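Local structure of scarecrow-like protein 3 (Arabidopsis thaliana, 6KPB) at residues A[145-150]-A[451-456]; A[177-182]-A[255-260]; A[379-384]-A[467-472]. The protein probably acts as a transcription factor in plant development and binds zinc finger proteins of the IDD group, including JKD/IDD10. All blocks are in the same frame, centred on the assembly; numbering follows the deposited sequence.

Interaction 1: residues A[145-150]-A[451-456]; sequences ILKVSY and CGFDGY
I145 lays its CD1 methyl against the ring of Y456, with CD1 4.3 Å from CE1. The contact lies in the GRAS domain, where the first turn of helix 145-160 meets a type II beta turn, F453 to Y456, that leads into strand 456-461. The chi2 of I145, -58°, folds CD1 out of line with the rest of the chain and brings it nearer the tyrosine. The methyl meets the ring obliquely. K147 makes the second contact. Its CD methylene is 4.3 Å from CE2 of F453, again at an oblique approach. The aliphatic part of the lysine does the touching, so the pairing is one of loose van der Waals packing. F453 and Y456, the first and last residues of the turn, both point toward the helix. Its third residue, G455, has a phi of 100°; a beta carbon there would be jammed against the carbonyl O of D454. P144 touches both rings from the chain just before the helix. L447 of helix 438-448 touches K147, and L448 touches Y456. The F453 ring also lies under its own loop: C451 O sits over the ring centre, 4.2 Å above the plane.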
# COMPACT_ATOMS: atom_id res chain seq x y z
N ILE A 145 12.02 -21.47 14.30
CA ILE A 145 12.67 -22.01 13.11
C ILE A 145 14.09 -21.47 12.97
O ILE A 145 15.05 -22.23 12.84
CB ILE A 145 11.83 -21.70 11.86
CG1 ILE A 145 10.39 -22.20 12.02
CG2 ILE A 145 12.49 -22.28 10.62
CD1 ILE A 145 10.28 -23.67 12.30
N LEU A 146 14.23 -20.14 13.01
CA LEU A 146 15.53 -19.53 12.75
C LEU A 146 16.50 -19.78 13.89
O LEU A 146 17.70 -19.97 13.66
CB LEU A 146 15.35 -18.04 12.49
CG LEU A 146 14.75 -17.68 11.13
CD1 LEU A 146 14.57 -16.18 10.99
CD2 LEU A 146 15.65 -18.21 10.01
N LYS A 147 16.01 -19.77 15.13
CA LYS A 147 16.89 -20.03 16.27
C LYS A 147 17.50 -21.42 16.19
O LYS A 147 18.69 -21.61 16.47
CB LYS A 147 16.12 -19.86 17.58
CG LYS A 147 15.70 -18.43 17.90
CD LYS A 147 14.71 -18.41 19.05
CE LYS A 147 14.16 -17.01 19.32
NZ LYS A 147 15.01 -16.26 20.29
N VAL A 148 16.69 -22.42 15.81
CA VAL A 148 17.21 -23.77 15.65
C VAL A 148 18.20 -23.83 14.48
O VAL A 148 19.29 -24.40 14.60
CB VAL A 148 16.06 -24.77 15.45
CG1 VAL A 148 16.60 -26.13 15.03
CG2 VAL A 148 15.24 -24.90 16.73
N SER A 149 17.82 -23.23 13.35
CA SER A 149 18.71 -23.18 12.20
C SER A 149 20.03 -22.50 12.55
O SER A 149 21.11 -23.05 12.28
CB SER A 149 18.02 -22.44 11.04
OG SER A 149 18.89 -22.31 9.93
N TYR A 150 19.97 -21.32 13.17
CA TYR A 150 21.19 -20.61 13.54
C TYR A 150 22.06 -21.43 14.48
O TYR A 150 23.28 -21.50 14.30
CB TYR A 150 20.84 -19.27 14.18
CG TYR A 150 20.17 -18.28 13.24
CD1 TYR A 150 20.26 -18.44 11.86
CD2 TYR A 150 19.46 -17.20 13.74
CE1 TYR A 150 19.65 -17.54 11.01
CE2 TYR A 150 18.85 -16.30 12.89
CZ TYR A 150 18.95 -16.47 11.53
OH TYR A 150 18.34 -15.57 10.68
N CYS A 451 9.75 -21.28 26.23
CA CYS A 451 8.40 -20.77 26.41
C CYS A 451 7.72 -20.60 25.05
O CYS A 451 8.22 -19.89 24.18
CB CYS A 451 8.44 -19.44 27.16
SG CYS A 451 6.82 -18.79 27.63
N GLY A 452 6.58 -21.27 24.88
CA GLY A 452 5.80 -21.15 23.67
C GLY A 452 6.29 -21.96 22.49
O GLY A 452 5.82 -21.74 21.37
N PHE A 453 7.23 -22.89 22.70
CA PHE A 453 7.75 -23.72 21.62
C PHE A 453 7.31 -25.17 21.73
O PHE A 453 7.83 -26.02 21.00
CB PHE A 453 9.27 -23.62 21.56
CG PHE A 453 9.77 -22.30 21.04
CD1 PHE A 453 9.00 -21.54 20.18
CD2 PHE A 453 11.02 -21.82 21.41
CE1 PHE A 453 9.46 -20.33 19.70
CE2 PHE A 453 11.48 -20.61 20.94
CZ PHE A 453 10.70 -19.86 20.08
N ASP A 454 6.39 -25.48 22.63
CA ASP A 454 5.85 -26.83 22.71
C ASP A 454 4.98 -27.12 21.49
O ASP A 454 4.34 -26.22 20.92
CB ASP A 454 5.04 -27.02 23.99
CG ASP A 454 3.87 -26.07 24.09
OD1 ASP A 454 4.10 -24.85 24.12
OD2 ASP A 454 2.71 -26.55 24.12
N GLY A 455 4.95 -28.39 21.08
CA GLY A 455 4.33 -28.82 19.85
C GLY A 455 5.31 -29.02 18.72
O GLY A 455 5.03 -29.80 17.80
N TYR A 456 6.45 -28.34 18.76
CA TYR A 456 7.49 -28.54 17.77
C TYR A 456 8.30 -29.79 18.08
O TYR A 456 8.43 -30.20 19.24
CB TYR A 456 8.42 -27.33 17.70
CG TYR A 456 7.79 -26.11 17.06
CD1 TYR A 456 7.81 -25.94 15.69
CD2 TYR A 456 7.19 -25.13 17.84
CE1 TYR A 456 7.24 -24.83 15.10
CE2 TYR A 456 6.62 -24.02 17.26
CZ TYR A 456 6.65 -23.87 15.89
OH TYR A 456 6.08 -22.76 15.32

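Interaction 2: residues A[177-182]-A[255-260]; sequences PAQWLA and SSVLQL
S255 OG accepts a hydrogen bond from Q179 NE2 at 3.1 Å. The N-H...O angle is 144°, so the bond is bent, and OG stands somewhat out of the amide plane of Q179. Both side chains are buried. CG of Q179 is anti to the backbone N (chi1 175°), and the chain runs on extended, which carries the amide from the helix to the strand. NE2 is also 4.2 Å from V257 CG2, so a polar nitrogen lies beside a methyl. W180 meets the same serine next to the amide. Its CH2 is 3.7 Å from S255 CB, which lies at the edge of the indole, in its plane. One face of that indole is used by the neighbouring glutamine: Q179 CG lies 3.6 Å above the ring plane, toward the rim. The other end of W180 is fixed by its NE1, which bonds to the carboxylate of D171, the last residue of the predicted VHIID motif. Just past the strand, Q259 NE2 turns back to V257 O, 3.0 Å away. The family belongs to the Rossmann clan, and helix 178-189 is the crossover helix of a beta-alpha-beta unit between parallel strands 166-171 and 196-203. Its segment 178-182 runs at 144° to strand segment 255-257, with a closest axis approach of 12.8 Å. Strand 251-257 lies in the sheet between 166-171 and 345-351, and helix 145-160 packs beside the contact, placing Y150 and T153 against Q179 and L146 against V257.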
# COMPACT_ATOMS: atom_id res chain seq x y z
N PRO A 177 21.02 -10.12 12.23
CA PRO A 177 22.37 -10.21 12.81
C PRO A 177 22.48 -11.17 13.98
O PRO A 177 23.61 -11.45 14.40
CB PRO A 177 22.66 -8.76 13.24
CG PRO A 177 21.31 -8.16 13.46
CD PRO A 177 20.41 -8.79 12.44
N ALA A 178 21.37 -11.68 14.51
CA ALA A 178 21.44 -12.61 15.63
C ALA A 178 22.17 -13.90 15.27
O ALA A 178 22.69 -14.58 16.16
CB ALA A 178 20.03 -12.94 16.13
N GLN A 179 22.21 -14.25 13.98
CA GLN A 179 22.88 -15.48 13.56
C GLN A 179 24.38 -15.41 13.83
O GLN A 179 24.97 -16.38 14.31
CB GLN A 179 22.61 -15.73 12.08
CG GLN A 179 23.36 -16.92 11.50
CD GLN A 179 23.01 -17.17 10.05
OE1 GLN A 179 22.58 -16.27 9.34
NE2 GLN A 179 23.20 -18.41 9.60
N TRP A 180 25.00 -14.27 13.54
CA TRP A 180 26.45 -14.14 13.68
C TRP A 180 26.87 -13.51 15.00
O TRP A 180 28.05 -13.62 15.36
CB TRP A 180 27.03 -13.33 12.52
CG TRP A 180 26.52 -13.77 11.17
CD1 TRP A 180 25.92 -12.99 10.22
CD2 TRP A 180 26.56 -15.10 10.62
NE1 TRP A 180 25.59 -13.74 9.12
CE2 TRP A 180 25.97 -15.04 9.34
CE3 TRP A 180 27.04 -16.33 11.09
CZ2 TRP A 180 25.85 -16.16 8.53
CZ3 TRP A 180 26.91 -17.44 10.28
CH2 TRP A 180 26.32 -17.35 9.01
N LEU A 181 25.96 -12.85 15.71
CA LEU A 181 26.30 -12.33 17.04
C LEU A 181 26.66 -13.47 17.99
O LEU A 181 27.61 -13.35 18.78
CB LEU A 181 25.15 -11.50 17.60
CG LEU A 181 24.92 -10.12 16.98
CD1 LEU A 181 23.60 -9.53 17.47
CD2 LEU A 181 26.07 -9.19 17.31
N ALA A 182 25.92 -14.58 17.92
CA ALA A 182 26.25 -15.73 18.75
C ALA A 182 27.56 -16.38 18.31
O ALA A 182 28.37 -16.77 19.14
CB ALA A 182 25.11 -16.74 18.71
N SER A 255 26.42 -20.00 4.14
CA SER A 255 25.14 -20.18 4.82
C SER A 255 24.02 -19.75 3.89
O SER A 255 23.96 -18.59 3.47
CB SER A 255 25.10 -19.37 6.12
OG SER A 255 23.82 -19.45 6.72
N SER A 256 23.13 -20.68 3.57
CA SER A 256 22.02 -20.44 2.65
C SER A 256 20.71 -20.70 3.41
O SER A 256 20.25 -21.84 3.50
CB SER A 256 22.13 -21.33 1.41
OG SER A 256 21.11 -21.04 0.48
N VAL A 257 20.13 -19.64 3.94
CA VAL A 257 18.89 -19.72 4.72
C VAL A 257 17.74 -19.35 3.79
O VAL A 257 17.54 -18.18 3.47
CB VAL A 257 18.94 -18.83 5.96
CG1 VAL A 257 17.61 -18.87 6.69
CG2 VAL A 257 20.07 -19.26 6.88
N LEU A 258 16.99 -20.36 3.36
CA LEU A 258 15.77 -20.18 2.56
C LEU A 258 16.03 -19.49 1.23
O LEU A 258 15.18 -18.76 0.72
CB LEU A 258 14.70 -19.41 3.35
CG LEU A 258 14.31 -19.95 4.73
CD1 LEU A 258 13.13 -19.16 5.28
CD2 LEU A 258 14.00 -21.44 4.67
N GLN A 259 17.20 -19.72 0.63
CA GLN A 259 17.57 -19.07 -0.61
C GLN A 259 17.76 -20.01 -1.79
O GLN A 259 17.69 -19.55 -2.94
CB GLN A 259 18.85 -18.25 -0.43
CG GLN A 259 18.74 -17.14 0.60
CD GLN A 259 17.51 -16.28 0.39
OE1 GLN A 259 17.28 -15.76 -0.71
NE2 GLN A 259 16.71 -16.13 1.43
N LEU A 260 17.99 -21.30 -1.56
CA LEU A 260 18.32 -22.20 -2.66
C LEU A 260 17.13 -22.43 -3.58
O LEU A 260 17.29 -22.48 -4.80
CB LEU A 260 18.85 -23.52 -2.11
CG LEU A 260 20.02 -24.12 -2.88
CD1 LEU A 260 21.16 -23.11 -2.98
CD2 LEU A 260 20.50 -25.41 -2.22

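Interaction 3: residues A[379-384]-A[467-472]; sequences ETKVPR and ICWQDR
W469 points the benzo end of its indole at the last turn of helix 360-381, and T380 and K381 both meet it obliquely. K381 comes from the opposite direction, with CE 3.7 Å from W469 CZ3. T380 and the tryptophan run past each other in opposite directions, with T380 OG1 3.8 Å from W469 CH2. With CG opposite its own backbone N (chi1 167°), W469 carries its ring from strand 464-469 to the helix. Q470 packs on one face of it, with CG 3.5 Å above the plane. The strand ends here in a type II' turn, W469 to R472, which closes the hairpin with strand 472-482. Replacing W469 by an alanine would probably strip the K381 CE methylene of its packing and open a gap between the helix end and the hairpin. The polar ends at the indole are engaged elsewhere. T380 OG1 bonds to C377 O, and K381 NZ bonds to the carbonyls of G452 and D454. The contact is therefore van der Waals in kind: the lysine offers the ring its CE methylene, while its ammonium serves the loop.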
# COMPACT_ATOMS: atom_id res chain seq x y z
N GLU A 379 -2.44 -19.98 16.13
CA GLU A 379 -3.77 -20.06 16.74
C GLU A 379 -3.69 -20.59 18.17
O GLU A 379 -4.41 -20.11 19.05
CB GLU A 379 -4.69 -20.93 15.89
CG GLU A 379 -6.08 -21.14 16.47
CD GLU A 379 -6.87 -19.85 16.59
OE1 GLU A 379 -7.77 -19.79 17.45
OE2 GLU A 379 -6.60 -18.91 15.82
N THR A 380 -2.82 -21.56 18.42
CA THR A 380 -2.70 -22.14 19.75
C THR A 380 -1.86 -21.30 20.70
O THR A 380 -1.78 -21.63 21.88
CB THR A 380 -2.10 -23.55 19.67
OG1 THR A 380 -0.71 -23.46 19.32
CG2 THR A 380 -2.83 -24.39 18.64
N LYS A 381 -1.24 -20.22 20.22
CA LYS A 381 -0.26 -19.51 21.03
C LYS A 381 -0.54 -18.02 21.14
O LYS A 381 -0.28 -17.41 22.18
CB LYS A 381 1.14 -19.73 20.46
CG LYS A 381 1.59 -21.18 20.44
CD LYS A 381 2.91 -21.34 19.70
CE LYS A 381 3.33 -22.80 19.63
NZ LYS A 381 3.65 -23.36 20.97
N VAL A 382 -1.08 -17.42 20.08
CA VAL A 382 -1.19 -15.96 19.99
C VAL A 382 -2.65 -15.57 19.80
O VAL A 382 -3.38 -16.22 19.03
CB VAL A 382 -0.32 -15.42 18.84
CG1 VAL A 382 -0.18 -13.92 18.93
CG2 VAL A 382 1.05 -16.08 18.86
N PRO A 383 -3.14 -14.53 20.49
CA PRO A 383 -4.55 -14.16 20.37
C PRO A 383 -4.93 -13.75 18.95
O PRO A 383 -4.10 -13.26 18.18
CB PRO A 383 -4.69 -12.98 21.34
CG PRO A 383 -3.60 -13.17 22.32
CD PRO A 383 -2.46 -13.77 21.55
N ARG A 384 -6.21 -13.94 18.63
CA ARG A 384 -6.71 -13.62 17.29
C ARG A 384 -6.57 -12.14 16.96
O ARG A 384 -6.47 -11.77 15.79
CB ARG A 384 -8.17 -14.04 17.17
CG ARG A 384 -8.43 -15.52 17.40
CD ARG A 384 -8.85 -16.22 16.12
NE ARG A 384 -9.16 -17.63 16.34
CZ ARG A 384 -10.39 -18.11 16.49
NH1 ARG A 384 -11.44 -17.30 16.45
NH2 ARG A 384 -10.58 -19.41 16.68
N ILE A 467 12.60 -29.79 11.14
CA ILE A 467 11.81 -29.09 12.14
C ILE A 467 10.33 -29.29 11.82
O ILE A 467 9.86 -28.87 10.75
CB ILE A 467 12.16 -27.60 12.19
CG1 ILE A 467 13.67 -27.41 12.32
CG2 ILE A 467 11.45 -26.92 13.35
CD1 ILE A 467 14.12 -25.97 12.26
N CYS A 468 9.61 -29.93 12.73
CA CYS A 468 8.20 -30.25 12.52
C CYS A 468 7.32 -29.51 13.51
O CYS A 468 7.74 -29.20 14.63
CB CYS A 468 7.96 -31.76 12.67
SG CYS A 468 8.93 -32.81 11.57
N TRP A 469 6.10 -29.22 13.09
CA TRP A 469 5.02 -28.83 13.98
C TRP A 469 4.06 -30.01 14.07
O TRP A 469 3.53 -30.45 13.04
CB TRP A 469 4.29 -27.58 13.48
CG TRP A 469 3.00 -27.33 14.20
CD1 TRP A 469 1.74 -27.56 13.73
CD2 TRP A 469 2.84 -26.82 15.53
NE1 TRP A 469 0.81 -27.21 14.68
CE2 TRP A 469 1.46 -26.76 15.79
CE3 TRP A 469 3.74 -26.41 16.52
CZ2 TRP A 469 0.95 -26.30 17.01
CZ3 TRP A 469 3.23 -25.95 17.73
CH2 TRP A 469 1.85 -25.90 17.96
N GLN A 470 3.85 -30.51 15.28
CA GLN A 470 3.16 -31.78 15.49
C GLN A 470 3.84 -32.86 14.66
O GLN A 470 5.01 -33.19 14.92
CB GLN A 470 1.67 -31.66 15.12
CG GLN A 470 0.94 -30.49 15.77
CD GLN A 470 0.73 -30.68 17.27
OE1 GLN A 470 1.68 -30.68 18.05
NE2 GLN A 470 -0.53 -30.82 17.67
N ASP A 471 3.15 -33.40 13.66
CA ASP A 471 3.73 -34.39 12.77
C ASP A 471 4.07 -33.82 11.39
O ASP A 471 4.57 -34.56 10.54
CB ASP A 471 2.78 -35.58 12.60
CG ASP A 471 2.75 -36.48 13.83
OD1 ASP A 471 3.48 -36.19 14.80
OD2 ASP A 471 1.99 -37.47 13.82
N ARG A 472 3.80 -32.54 11.16
CA ARG A 472 3.97 -31.96 9.83
C ARG A 472 5.37 -31.39 9.67
O ARG A 472 5.76 -30.51 10.45
CB ARG A 472 2.94 -30.86 9.60
CG ARG A 472 2.97 -30.27 8.20
CD ARG A 472 2.41 -31.25 7.19
NE ARG A 472 2.54 -30.75 5.82
CZ ARG A 472 1.98 -31.33 4.76
NH1 ARG A 472 1.25 -32.42 4.90
NH2 ARG A 472 2.15 -30.80 3.55

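Overall arrangement
Interaction 2 lies deepest, at the central sheet, and it alone of the three has a hydrogen bond between its segments. Interaction 1 is largely buried and rests on packing, with the lysine at its rim. Interaction 3 is only partly buried and sets one tryptophan against a helix end. Helix 145-160, which carries interaction 1, packs on interaction 2. Interactions 1 and 3 meet more closely, with centres about 11 Å apart. There the loop 451-456 is tied by its backbone to Q470, and Y456 and W469 pack edge-to-face. Interactions 2 and 3 do not touch, but both reach the same mixed sheet.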